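Local structure of D-alanyl-D-alanine carboxypeptidase (Enterococcus faecalis V583, 5ZHF) at residues Arg195-Gly198 / Ile199-Thr203. The protein is a zinc-dependent DD-carboxypeptidase that cleaves the C-terminal D-alanine from peptidoglycan-derived pentapeptides, probably contributing to vancomycin resistance. Numbering follows the deposited sequence.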
ATOM      1  N   ARG A 195       4.305   0.453   0.562  1.00 17.38           N
ATOM      2  CA  ARG A 195       4.743  -0.950   0.409  1.00 17.07           C
ATOM      3  C   ARG A 195       6.175  -1.053   0.874  1.00 16.86           C
ATOM      4  O   ARG A 195       7.023  -0.250   0.460  1.00 17.00           O
ATOM      5  CB  ARG A 195       4.634  -1.362  -1.064  1.00 18.09           C
ATOM      6  CG  ARG A 195       5.418  -2.594  -1.502  1.00 18.03           C
ATOM      7  CD  ARG A 195       5.014  -3.869  -0.780  1.00 17.89           C
ATOM      8  NE  ARG A 195       6.046  -4.865  -1.042  1.00 18.85           N
ATOM      9  CZ  ARG A 195       6.095  -5.697  -2.063  1.00 19.82           C
ATOM     10  NH1 ARG A 195       5.105  -5.778  -2.949  1.00 19.28           N
ATOM     11  NH2 ARG A 195       7.151  -6.514  -2.166  1.00 18.56           N
ATOM     12  N   TYR A 196       6.447  -2.028   1.739  1.00 17.15           N
ATOM     13  CA  TYR A 196       7.807  -2.295   2.158  1.00 18.22           C
ATOM     14  C   TYR A 196       8.534  -3.117   1.084  1.00 17.61           C
ATOM     15  O   TYR A 196       8.096  -4.222   0.740  1.00 17.81           O
ATOM     16  CB  TYR A 196       7.852  -3.078   3.455  1.00 17.32           C
ATOM     17  CG  TYR A 196       9.275  -3.271   3.939  1.00 18.84           C
ATOM     18  CD1 TYR A 196       9.966  -2.234   4.559  1.00 19.95           C
ATOM     19  CD2 TYR A 196       9.952  -4.480   3.711  1.00 19.69           C
ATOM     20  CE1 TYR A 196      11.274  -2.401   4.998  1.00 22.42           C
ATOM     21  CE2 TYR A 196      11.261  -4.656   4.146  1.00 21.17           C
ATOM     22  CZ  TYR A 196      11.918  -3.632   4.776  1.00 21.90           C
ATOM     23  OH  TYR A 196      13.211  -3.803   5.230  1.00 23.68           O
ATOM     24  N   VAL A 197       9.643  -2.561   0.605  1.00 18.43           N
ATOM     25  CA  VAL A 197      10.594  -3.295  -0.258  1.00 19.35           C
ATOM     26  C   VAL A 197      12.023  -3.377   0.295  1.00 20.22           C
ATOM     27  O   VAL A 197      12.885  -4.069  -0.305  1.00 21.80           O
ATOM     28  CB  VAL A 197      10.615  -2.676  -1.655  1.00 18.80           C
ATOM     29  CG1 VAL A 197       9.284  -2.892  -2.337  1.00 18.55           C
ATOM     30  CG2 VAL A 197      11.008  -1.206  -1.619  1.00 19.43           C
ATOM     31  N   GLY A 198      12.309  -2.664   1.391  1.00 18.96           N
ATOM     32  CA  GLY A 198      13.652  -2.552   1.957  1.00 19.91           C
ATOM     33  C   GLY A 198      14.318  -1.284   1.520  1.00 19.18           C
ATOM     34  O   GLY A 198      13.983  -0.707   0.481  1.00 20.45           O
ATOM     35  N   ILE A 199      15.273  -0.835   2.322  1.00 22.53           N
ATOM     36  CA  ILE A 199      15.883   0.471   2.155  1.00 23.64           C
ATOM     37  C   ILE A 199      16.644   0.577   0.829  1.00 24.78           C
ATOM     38  O   ILE A 199      16.522   1.571   0.139  1.00 24.39           O
ATOM     39  CB  ILE A 199      16.766   0.826   3.379  1.00 25.15           C
ATOM     40  CG1 ILE A 199      15.863   1.039   4.617  1.00 26.11           C
ATOM     41  CG2 ILE A 199      17.583   2.083   3.135  1.00 25.50           C
ATOM     42  CD1 ILE A 199      16.556   1.020   5.959  1.00 28.55           C
ATOM     43  N   GLU A 200      17.378  -0.476   0.466  1.00 26.32           N
ATOM     44  CA  GLU A 200      18.180  -0.469  -0.781  1.00 27.59           C
ATOM     45  C   GLU A 200      17.316  -0.198  -2.011  1.00 25.47           C
ATOM     46  O   GLU A 200      17.558   0.744  -2.758  1.00 26.28           O
ATOM     47  CB  GLU A 200      18.912  -1.805  -0.940  1.00 32.23           C
ATOM     48  CG  GLU A 200      19.868  -1.884  -2.119  1.00 37.20           C
ATOM     49  CD  GLU A 200      20.640  -3.195  -2.125  1.00 42.49           C
ATOM     50  OE1 GLU A 200      20.337  -4.060  -2.973  1.00 48.56           O
ATOM     51  OE2 GLU A 200      21.529  -3.372  -1.264  1.00 47.10           O
ATOM     52  N   ALA A 201      16.283  -1.012  -2.190  1.00 22.92           N
ATOM     53  CA  ALA A 201      15.410  -0.868  -3.340  1.00 23.27           C
ATOM     54  C   ALA A 201      14.588   0.420  -3.252  1.00 21.76           C
ATOM     55  O   ALA A 201      14.395   1.111  -4.249  1.00 22.97           O
ATOM     56  CB  ALA A 201      14.483  -2.065  -3.471  1.00 22.55           C
ATOM     57  N   ALA A 202      14.080   0.738  -2.063  1.00 21.43           N
ATOM     58  CA  ALA A 202      13.223   1.924  -1.932  1.00 21.56           C
ATOM     59  C   ALA A 202      13.948   3.203  -2.324  1.00 22.48           C
ATOM     60  O   ALA A 202      13.384   4.073  -2.976  1.00 22.84           O
ATOM     61  CB  ALA A 202      12.691   2.054  -0.509  1.00 21.46           C
ATOM     62  N   THR A 203      15.207   3.287  -1.937  1.00 21.74           N
ATOM     63  CA  THR A 203      16.002   4.464  -2.189  1.00 23.78           C
ATOM     64  C   THR A 203      16.262   4.627  -3.681  1.00 24.24           C
ATOM     65  O   THR A 203      16.168   5.733  -4.205  1.00 24.51           O
ATOM     66  CB  THR A 203      17.314   4.415  -1.395  1.00 24.52           C
ATOM     67  OG1 THR A 203      17.031   4.258   0.013  1.00 26.10           O
ATOM     68  CG2 THR A 203      18.139   5.676  -1.643  1.00 24.75           C
TER
HETATM   69  O   HOH W   1      15.791  -2.587   4.643  1.00 30.83           O
HETATM   70  O   HOH W   2      15.786  -3.518  -0.563  1.00 25.79           O
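The ring of Tyr196 lies with one face on the backbone N of Gly198, which sits 3.4 Å above the ring plane and over its centre, while the hydroxyl reaches on to the start of the helix through a water bonded to both Tyr196 OH and Ile199 N. Phe173 meets the ring edge-to-face, and Tyr76 packs against it with the planes inclined. Arg195 NE donates to Tyr196 O (2.8 Å), which lies nearly in the guanidinium plane, while NE approaches from above the plane of that carbonyl; NH1 forms a salt bridge with Glu139, the neighbour of zinc ligand His140, and NH2 bonds the carbonyls of Ser42 and Ile44. Val197 and Gly198 make the turn from inner strand 193-196 of the four-stranded antiparallel sheet, which carries zinc ligand His193 at its start, into helix 199-208. Gly198 is the N-cap residue, with backbone angles (phi 98°, psi 156°) favourable to glycine. Gly198 O accepts the first helical bond, from Ala202 N at 2.9 Å and nearly straight. A second water accepts from Ala201 N and donates to Val197 O, bridging an i to i+4 pair just ahead of that direct bond; Ser42 OG also bonds Val197 O. Val197 CG2, set between its backbone N and carbonyl carbon (chi1 -67°), packs against the first turn of the helix, touching Ala202 CB at 3.8 Å and Ala201 CB at 4.0 Å, with Ile174 of the adjacent strand against both Val197 and Ala202. At the next carbonyl, Ile199 O is gripped from opposite faces of its plane by Thr203 N (3.0 Å) and Thr203 OG1 (2.7 Å).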